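Local coordinates for uncharacterized protein (Pyrobaculum aerophilum, PDB 2ZYZ) that is probably the structural, non-catalytic subunit of an RNA-splicing endonuclease and, consistent with that role, probably binds nucleic acid, at residues Q27-L32 against K46-E51; K38-L43 against K53-F58. All coordinates share one frame; numbering follows the deposited sequence.

Contact 1 sets helix 23-34 on strand 47-51 and is buried and wholly apolar. Contact 2 reaches across that same strand, joining strand 38-44, outermost within this chain, to strand 55-62, two places further into the sheet; it is partly buried, and one of its two touches involves a charged guanidinium group. Side by side they treat two distinct problems, packing a helix on a sheet and packing strands over the one between them. The two share a sheet and probable backbone hydrogen bonds: I49 O lies 2.9 Å from I40 N. They also adjoin where F29 of the helix packs on Q42 of strand 38-44.

Contact 1 (Q27-L32 against K46-E51); sequences QVFKDL and KIFIAE
V28 opens the helical side of this contact by directing its CB at the strand and setting one methyl, CG1, beside the ring of F48, with V28 CG1 4.1 Å from F48 CZ. The approach is at the ring's edge, and the same side chain goes on to touch V91 and A89 in strand 86-91. One residue further, F29 sets out less directly, yet the end of its ring comes back over F48. A single corner, F29 CE1, hangs over the centre of the F48 ring, 3.9 Å from F48 CE2. The pair is edge-to-face, with ring centroids 4.9 Å apart and planes inclined at 52°, so the edge of F29 leans toward the face of F48 instead of standing upright on it. A turn of helix after V28, L32 sends CD1 to the CE1-CZ side of the same ring, next to where V28 touches; L32 CD1 lies 3.6 Å from F48 CE1, in the ring plane. F48 points its CB at the helix, and its CG lies between the backbone N and the carbonyl carbon (chi1 61°); its ring also meets that of F58 with the planes nearly parallel. Helix and strand run almost in the same direction, at 14°, with axes 11.1 Å apart, a helix-on-sheet layer in which F48 reaches up from the strand and V28, F29 and L32 come down to meet it. D31 OD2 does bond to Y99 OH of strand 97-104, but no hydrogen bond joins the two segments; the chemistry is dispersion and the weak electrostatics of an aromatic edge over a face, which implies that shape and the exclusion of water, not polar pairing, hold the helix face turned to strand 47-51.

Contact 2 (K38-L43 against K53-F58); sequences KIIEQL and KERYLF
I40 and R55 make the one contact here between an apolar side chain and a charged group. The CG2 methyl of I40 rests over the centre of the R55 guanidinium, 3.9 Å above its plane and 4.0 Å from R55 NH2, while I40 CG1 approaches R55 NE. The two side chains cross at about a right angle. R55 runs extended from CG to NE, with CD anti to CA (chi2 -163°), which carries the flat head out to the isoleucine. Its polar end has a stronger partner, since NE forms a salt bridge with E51 of the strand in between; that bond probably helps to keep the plane turned to I40.

The strands 38-44 and 55-62 are not neighbours: strand 47-51 runs antiparallel between them, so the three make a beta meander and the contact is made over the middle strand. On the 38-44 side the path is kinked by a classic beta bulge, in which I40 and E41 both face I49.

Purely apolar packing occurs at the other end, where methyl meets methyl: L43 CD1 is 3.9 Å from L57 CD1, again with the side chains crossing at about a right angle. L57 is buried and also packs on I47 of the middle strand, whereas I40 and R55 lie exposed.

Contact 1 (Q27-L32 against K46-E51)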
ATOM      1  N   GLN C  27     -10.561 -19.902  14.318  1.00 22.30           N
ATOM      2  CA  GLN C  27     -11.555 -19.211  13.495  1.00 21.19           C
ATOM      3  C   GLN C  27     -11.493 -19.670  12.028  1.00 20.85           C
ATOM      4  O   GLN C  27     -12.472 -19.701  11.359  1.00 20.87           O
ATOM      5  CB  GLN C  27     -11.367 -17.714  13.582  1.00 21.18           C
ATOM      6  CG  GLN C  27     -11.801 -17.134  14.854  1.00 20.52           C
ATOM      7  CD  GLN C  27     -13.287 -17.151  14.964  1.00 22.08           C
ATOM      8  OE1 GLN C  27     -13.960 -16.321  14.368  1.00 23.62           O
ATOM      9  NE2 GLN C  27     -13.798 -18.092  15.636  1.00 23.29           N
ATOM     10  N   VAL C  28     -10.305 -19.985  11.565  1.00 20.16           N
ATOM     11  CA  VAL C  28     -10.124 -20.433  10.211  1.00 20.98           C
ATOM     12  C   VAL C  28     -10.741 -21.834  10.039  1.00 21.32           C
ATOM     13  O   VAL C  28     -11.414 -22.077   9.110  1.00 22.00           O
ATOM     14  CB  VAL C  28      -8.669 -20.471   9.816  1.00 20.91           C
ATOM     15  CG1 VAL C  28      -8.471 -21.031   8.420  1.00 22.18           C
ATOM     16  CG2 VAL C  28      -8.050 -19.118   9.954  1.00 20.10           C
ATOM     17  N   PHE C  29     -10.516 -22.712  11.002  1.00 21.67           N
ATOM     18  CA  PHE C  29     -11.062 -24.062  10.937  1.00 22.45           C
ATOM     19  C   PHE C  29     -12.583 -24.000  10.937  1.00 22.96           C
ATOM     20  O   PHE C  29     -13.214 -24.608  10.160  1.00 23.26           O
ATOM     21  CB  PHE C  29     -10.553 -24.930  12.081  1.00 22.97           C
ATOM     22  CG  PHE C  29      -9.124 -25.323  11.956  1.00 24.23           C
ATOM     23  CD1 PHE C  29      -8.623 -25.825  10.797  1.00 24.30           C
ATOM     24  CD2 PHE C  29      -8.275 -25.197  13.014  1.00 25.96           C
ATOM     25  CE1 PHE C  29      -7.352 -26.162  10.707  1.00 25.57           C
ATOM     26  CE2 PHE C  29      -7.014 -25.557  12.903  1.00 27.74           C
ATOM     27  CZ  PHE C  29      -6.545 -26.027  11.748  1.00 26.50           C
ATOM     28  N   LYS C  30     -13.130 -23.194  11.810  1.00 22.60           N
ATOM     29  CA  LYS C  30     -14.551 -23.027  11.908  1.00 24.52           C
ATOM     30  C   LYS C  30     -15.143 -22.504  10.633  1.00 24.10           C
ATOM     31  O   LYS C  30     -16.167 -22.956  10.229  1.00 23.84           O
ATOM     32  CB  LYS C  30     -14.947 -22.076  13.021  1.00 24.44           C
ATOM     33  CG  LYS C  30     -14.665 -22.511  14.382  1.00 29.25           C
ATOM     34  CD  LYS C  30     -15.440 -21.710  15.360  1.00 32.38           C
ATOM     35  CE  LYS C  30     -15.346 -22.247  16.739  1.00 36.12           C
ATOM     36  NZ  LYS C  30     -16.308 -23.309  16.943  1.00 37.64           N
ATOM     37  N   ASP C  31     -14.485 -21.527  10.029  1.00 23.34           N
ATOM     38  CA  ASP C  31     -14.941 -20.950   8.778  1.00 23.76           C
ATOM     39  C   ASP C  31     -14.908 -21.921   7.628  1.00 23.46           C
ATOM     40  O   ASP C  31     -15.823 -21.999   6.913  1.00 24.55           O
ATOM     41  CB  ASP C  31     -14.194 -19.656   8.421  1.00 23.30           C
ATOM     42  CG  ASP C  31     -14.817 -18.915   7.257  1.00 25.51           C
ATOM     43  OD1 ASP C  31     -15.856 -18.320   7.431  1.00 28.97           O
ATOM     44  OD2 ASP C  31     -14.269 -18.907   6.192  1.00 23.53           O
ATOM     45  N   LEU C  32     -13.831 -22.663   7.479  1.00 23.37           N
ATOM     46  CA  LEU C  32     -13.744 -23.632   6.415  1.00 23.20           C
ATOM     47  C   LEU C  32     -14.788 -24.742   6.567  1.00 24.61           C
ATOM     48  O   LEU C  32     -15.355 -25.191   5.607  1.00 24.63           O
ATOM     49  CB  LEU C  32     -12.351 -24.221   6.341  1.00 22.97           C
ATOM     50  CG  LEU C  32     -11.254 -23.310   5.836  1.00 20.51           C
ATOM     51  CD1 LEU C  32      -9.918 -23.935   6.030  1.00 19.44           C
ATOM     52  CD2 LEU C  32     -11.443 -22.919   4.425  1.00 19.73           C
ATOM     53  N   LYS C  46       0.262 -23.529  11.465  1.00 32.65           N
ATOM     54  CA  LYS C  46      -0.251 -22.600  10.486  1.00 30.09           C
ATOM     55  C   LYS C  46      -0.354 -23.119   9.073  1.00 28.11           C
ATOM     56  O   LYS C  46      -0.825 -22.429   8.212  1.00 26.02           O
ATOM     57  CB  LYS C  46       0.490 -21.296  10.531  1.00 30.12           C
ATOM     58  CG  LYS C  46      -0.029 -20.470  11.610  1.00 32.30           C
ATOM     59  CD  LYS C  46       0.729 -19.242  11.793  1.00 37.03           C
ATOM     60  CE  LYS C  46       2.237 -19.425  11.711  1.00 37.14           C
ATOM     61  NZ  LYS C  46       2.855 -18.079  11.847  1.00 38.97           N
ATOM     62  N   ILE C  47       0.080 -24.348   8.871  1.00 25.97           N
ATOM     63  CA  ILE C  47      -0.035 -25.013   7.589  1.00 23.24           C
ATOM     64  C   ILE C  47      -0.878 -26.285   7.669  1.00 22.86           C
ATOM     65  O   ILE C  47      -0.651 -27.089   8.484  1.00 21.86           O
ATOM     66  CB  ILE C  47       1.323 -25.341   7.018  1.00 23.98           C
ATOM     67  CG1 ILE C  47       2.194 -24.099   6.940  1.00 21.94           C
ATOM     68  CG2 ILE C  47       1.180 -25.955   5.718  1.00 23.85           C
ATOM     69  CD1 ILE C  47       3.525 -24.331   6.550  1.00 23.58           C
ATOM     70  N   PHE C  48      -1.861 -26.399   6.808  1.00 20.27           N
ATOM     71  CA  PHE C  48      -2.706 -27.569   6.798  1.00 20.16           C
ATOM     72  C   PHE C  48      -3.267 -27.845   5.420  1.00 21.11           C
ATOM     73  O   PHE C  48      -3.206 -27.017   4.605  1.00 19.67           O
ATOM     74  CB  PHE C  48      -3.823 -27.515   7.813  1.00 20.93           C
ATOM     75  CG  PHE C  48      -4.776 -26.398   7.616  1.00 20.68           C
ATOM     76  CD1 PHE C  48      -5.929 -26.572   6.912  1.00 19.17           C
ATOM     77  CD2 PHE C  48      -4.535 -25.158   8.157  1.00 21.48           C
ATOM     78  CE1 PHE C  48      -6.780 -25.584   6.761  1.00 20.00           C
ATOM     79  CE2 PHE C  48      -5.428 -24.179   7.986  1.00 20.61           C
ATOM     80  CZ  PHE C  48      -6.544 -24.401   7.258  1.00 20.39           C
ATOM     81  N   ILE C  49      -3.780 -29.047   5.213  1.00 21.50           N
ATOM     82  CA  ILE C  49      -4.453 -29.414   3.987  1.00 20.74           C
ATOM     83  C   ILE C  49      -5.915 -29.563   4.284  1.00 20.99           C
ATOM     84  O   ILE C  49      -6.257 -30.186   5.239  1.00 20.50           O
ATOM     85  CB  ILE C  49      -3.934 -30.754   3.449  1.00 21.35           C
ATOM     86  CG1 ILE C  49      -2.449 -30.666   3.218  1.00 20.03           C
ATOM     87  CG2 ILE C  49      -4.640 -31.138   2.142  1.00 22.34           C
ATOM     88  CD1 ILE C  49      -1.784 -31.897   2.922  1.00 24.89           C
ATOM     89  N   ALA C  50      -6.767 -29.012   3.437  1.00 21.22           N
ATOM     90  CA  ALA C  50      -8.184 -29.204   3.565  1.00 21.27           C
ATOM     91  C   ALA C  50      -8.775 -29.399   2.196  1.00 23.69           C
ATOM     92  O   ALA C  50      -8.174 -29.066   1.247  1.00 22.03           O
ATOM     93  CB  ALA C  50      -8.811 -28.096   4.221  1.00 22.50           C
ATOM     94  N   GLU C  51      -9.981 -29.926   2.125  1.00 25.53           N
ATOM     95  CA  GLU C  51     -10.564 -30.391   0.869  1.00 26.77           C
ATOM     96  C   GLU C  51     -12.024 -30.003   0.709  1.00 27.53           C
ATOM     97  O   GLU C  51     -12.785 -30.177   1.598  1.00 27.60           O
ATOM     98  CB  GLU C  51     -10.453 -31.889   0.753  1.00 27.07           C
ATOM     99  CG  GLU C  51     -11.344 -32.458  -0.327  1.00 27.64           C
ATOM    100  CD  GLU C  51     -10.913 -33.817  -0.845  1.00 29.73           C
ATOM    101  OE1 GLU C  51     -11.288 -34.111  -2.001  1.00 31.04           O
ATOM    102  OE2 GLU C  51     -10.256 -34.593  -0.115  1.00 30.30           O
TER

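Contact 2 (K38-L43 against K53-F58)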
ATOM      1  N   LYS C  38     -13.418 -30.274   4.497  1.00 30.19           N
ATOM      2  CA  LYS C  38     -12.849 -31.041   5.560  1.00 30.00           C
ATOM      3  C   LYS C  38     -11.392 -30.958   5.736  1.00 29.77           C
ATOM      4  O   LYS C  38     -10.655 -30.892   4.803  1.00 29.86           O
ATOM      5  CB  LYS C  38     -13.318 -32.475   5.602  1.00 30.05           C
ATOM      6  CG  LYS C  38     -13.600 -32.921   7.082  1.00 31.01           C
ATOM      7  CD  LYS C  38     -12.675 -32.246   8.170  1.00 33.48           C
ATOM      8  CE  LYS C  38     -13.380 -31.666   9.330  1.00 33.88           C
ATOM      9  NZ  LYS C  38     -14.782 -31.377   9.003  1.00 34.96           N
ATOM     10  N   ILE C  39     -10.973 -30.979   6.982  1.00 29.56           N
ATOM     11  CA  ILE C  39      -9.580 -30.864   7.258  1.00 29.10           C
ATOM     12  C   ILE C  39      -8.926 -32.207   7.126  1.00 29.48           C
ATOM     13  O   ILE C  39      -9.379 -33.150   7.743  1.00 30.01           O
ATOM     14  CB  ILE C  39      -9.294 -30.297   8.637  1.00 28.78           C
ATOM     15  CG1 ILE C  39     -10.163 -29.099   8.937  1.00 28.50           C
ATOM     16  CG2 ILE C  39      -7.846 -29.944   8.762  1.00 29.12           C
ATOM     17  CD1 ILE C  39     -10.140 -28.065   7.924  1.00 28.09           C
ATOM     18  N   ILE C  40      -7.846 -32.272   6.360  1.00 28.78           N
ATOM     19  CA  ILE C  40      -7.225 -33.525   5.955  1.00 29.51           C
ATOM     20  C   ILE C  40      -6.041 -33.827   6.841  1.00 30.40           C
ATOM     21  O   ILE C  40      -5.978 -34.863   7.426  1.00 30.58           O
ATOM     22  CB  ILE C  40      -6.783 -33.533   4.477  1.00 29.22           C
ATOM     23  CG1 ILE C  40      -7.955 -33.301   3.543  1.00 29.05           C
ATOM     24  CG2 ILE C  40      -6.013 -34.760   4.141  1.00 29.53           C
ATOM     25  CD1 ILE C  40      -9.020 -34.130   3.786  1.00 31.17           C
ATOM     26  N   GLU C  41      -5.146 -32.869   6.990  1.00 30.10           N
ATOM     27  CA  GLU C  41      -3.920 -33.047   7.728  1.00 31.65           C
ATOM     28  C   GLU C  41      -3.345 -31.714   8.209  1.00 31.71           C
ATOM     29  O   GLU C  41      -3.296 -30.761   7.476  1.00 29.96           O
ATOM     30  CB  GLU C  41      -2.901 -33.806   6.899  1.00 31.65           C
ATOM     31  CG  GLU C  41      -1.812 -34.396   7.718  1.00 36.02           C
ATOM     32  CD  GLU C  41      -0.631 -34.780   6.908  1.00 40.69           C
ATOM     33  OE1 GLU C  41      -0.644 -34.536   5.716  1.00 42.41           O
ATOM     34  OE2 GLU C  41       0.319 -35.318   7.456  1.00 43.00           O
ATOM     35  N   GLN C  42      -2.904 -31.676   9.450  1.00 32.02           N
ATOM     36  CA  GLN C  42      -2.156 -30.541   9.919  1.00 33.59           C
ATOM     37  C   GLN C  42      -0.703 -30.788   9.783  1.00 34.51           C
ATOM     38  O   GLN C  42      -0.216 -31.742  10.326  1.00 35.21           O
ATOM     39  CB  GLN C  42      -2.534 -30.204  11.345  1.00 34.15           C
ATOM     40  CG  GLN C  42      -1.970 -28.919  11.840  1.00 36.36           C
ATOM     41  CD  GLN C  42      -2.906 -27.784  11.571  1.00 39.56           C
ATOM     42  OE1 GLN C  42      -4.078 -28.001  11.561  1.00 41.82           O
ATOM     43  NE2 GLN C  42      -2.395 -26.574  11.393  1.00 38.11           N
ATOM     44  N   LEU C  43      -0.012 -29.951   9.010  1.00 34.32           N
ATOM     45  CA  LEU C  43       1.381 -30.139   8.676  1.00 35.71           C
ATOM     46  C   LEU C  43       2.298 -29.421   9.617  1.00 36.76           C
ATOM     47  O   LEU C  43       3.436 -29.751   9.767  1.00 36.92           O
ATOM     48  CB  LEU C  43       1.720 -29.716   7.253  1.00 35.47           C
ATOM     49  CG  LEU C  43       0.936 -30.434   6.186  1.00 35.37           C
ATOM     50  CD1 LEU C  43       1.380 -30.063   4.852  1.00 34.13           C
ATOM     51  CD2 LEU C  43       1.146 -31.891   6.348  1.00 36.36           C
ATOM     52  N   LYS C  53     -13.631 -29.214  -3.265  1.00 35.11           N
ATOM     53  CA  LYS C  53     -13.653 -29.913  -4.537  1.00 36.16           C
ATOM     54  C   LYS C  53     -12.312 -30.579  -4.764  1.00 35.71           C
ATOM     55  O   LYS C  53     -12.254 -31.734  -5.072  1.00 37.18           O
ATOM     56  CB  LYS C  53     -14.032 -29.004  -5.682  1.00 36.79           C
ATOM     57  CG  LYS C  53     -15.483 -28.572  -5.681  1.00 39.45           C
ATOM     58  CD  LYS C  53     -15.682 -27.183  -6.243  1.00 41.07           C
ATOM     59  CE  LYS C  53     -16.925 -26.567  -5.705  1.00 43.44           C
ATOM     60  NZ  LYS C  53     -16.697 -25.827  -4.448  1.00 45.36           N
ATOM     61  N   GLU C  54     -11.245 -29.829  -4.587  1.00 34.32           N
ATOM     62  CA  GLU C  54      -9.913 -30.395  -4.614  1.00 32.38           C
ATOM     63  C   GLU C  54      -9.270 -30.198  -3.254  1.00 29.71           C
ATOM     64  O   GLU C  54      -9.872 -29.638  -2.407  1.00 28.23           O
ATOM     65  CB  GLU C  54      -9.071 -29.845  -5.753  1.00 33.10           C
ATOM     66  CG  GLU C  54      -9.063 -28.370  -5.953  1.00 35.71           C
ATOM     67  CD  GLU C  54      -8.204 -27.875  -7.198  1.00 35.98           C
ATOM     68  OE1 GLU C  54      -7.252 -28.524  -7.662  1.00 40.45           O
ATOM     69  OE2 GLU C  54      -8.468 -26.781  -7.705  1.00 42.31           O
ATOM     70  N   ARG C  55      -8.081 -30.717  -3.053  1.00 26.95           N
ATOM     71  CA  ARG C  55      -7.292 -30.385  -1.880  1.00 25.80           C
ATOM     72  C   ARG C  55      -6.448 -29.154  -2.068  1.00 23.69           C
ATOM     73  O   ARG C  55      -5.840 -28.981  -3.076  1.00 23.02           O
ATOM     74  CB  ARG C  55      -6.390 -31.536  -1.494  1.00 26.01           C
ATOM     75  CG  ARG C  55      -7.117 -32.831  -1.412  1.00 29.61           C
ATOM     76  CD  ARG C  55      -6.386 -33.859  -0.672  1.00 32.76           C
ATOM     77  NE  ARG C  55      -7.271 -34.864  -0.122  1.00 34.27           N
ATOM     78  CZ  ARG C  55      -6.818 -36.005   0.389  1.00 34.57           C
ATOM     79  NH1 ARG C  55      -7.650 -36.880   0.867  1.00 32.88           N
ATOM     80  NH2 ARG C  55      -5.523 -36.237   0.448  1.00 31.18           N
ATOM     81  N   TYR C  56      -6.420 -28.322  -1.043  1.00 22.90           N
ATOM     82  CA  TYR C  56      -5.603 -27.137  -1.034  1.00 22.81           C
ATOM     83  C   TYR C  56      -4.640 -27.130   0.147  1.00 20.99           C
ATOM     84  O   TYR C  56      -4.921 -27.672   1.137  1.00 21.01           O
ATOM     85  CB  TYR C  56      -6.472 -25.897  -0.914  1.00 24.20           C
ATOM     86  CG  TYR C  56      -7.606 -25.692  -1.914  1.00 27.03           C
ATOM     87  CD1 TYR C  56      -8.826 -26.221  -1.675  1.00 28.45           C
ATOM     88  CD2 TYR C  56      -7.463 -24.903  -3.012  1.00 29.03           C
ATOM     89  CE1 TYR C  56      -9.820 -26.053  -2.490  1.00 30.39           C
ATOM     90  CE2 TYR C  56      -8.498 -24.724  -3.864  1.00 30.33           C
ATOM     91  CZ  TYR C  56      -9.687 -25.302  -3.574  1.00 29.76           C
ATOM     92  OH  TYR C  56     -10.820 -25.170  -4.338  1.00 31.04           O
ATOM     93  N   LEU C  57      -3.535 -26.445  -0.008  1.00 19.60           N
ATOM     94  CA  LEU C  57      -2.658 -26.192   1.075  1.00 19.06           C
ATOM     95  C   LEU C  57      -2.916 -24.814   1.623  1.00 19.31           C
ATOM     96  O   LEU C  57      -2.756 -23.869   0.920  1.00 20.02           O
ATOM     97  CB  LEU C  57      -1.218 -26.329   0.635  1.00 18.79           C
ATOM     98  CG  LEU C  57      -0.103 -26.151   1.642  1.00 21.42           C
ATOM     99  CD1 LEU C  57      -0.138 -27.244   2.629  1.00 23.23           C
ATOM    100  CD2 LEU C  57       1.188 -26.116   0.946  1.00 21.80           C
ATOM    101  N   PHE C  58      -3.337 -24.747   2.876  1.00 18.21           N
ATOM    102  CA  PHE C  58      -3.652 -23.516   3.549  1.00 17.32           C
ATOM    103  C   PHE C  58      -2.493 -23.040   4.411  1.00 17.70           C
ATOM    104  O   PHE C  58      -1.883 -23.828   5.103  1.00 18.33           O
ATOM    105  CB  PHE C  58      -4.886 -23.643   4.399  1.00 17.46           C
ATOM    106  CG  PHE C  58      -6.141 -23.707   3.628  1.00 17.70           C
ATOM    107  CD1 PHE C  58      -6.575 -24.883   3.147  1.00 17.54           C
ATOM    108  CD2 PHE C  58      -6.894 -22.580   3.396  1.00 19.22           C
ATOM    109  CE1 PHE C  58      -7.741 -24.932   2.435  1.00 18.03           C
ATOM    110  CE2 PHE C  58      -8.034 -22.638   2.682  1.00 20.96           C
ATOM    111  CZ  PHE C  58      -8.456 -23.815   2.207  1.00 19.66           C
TER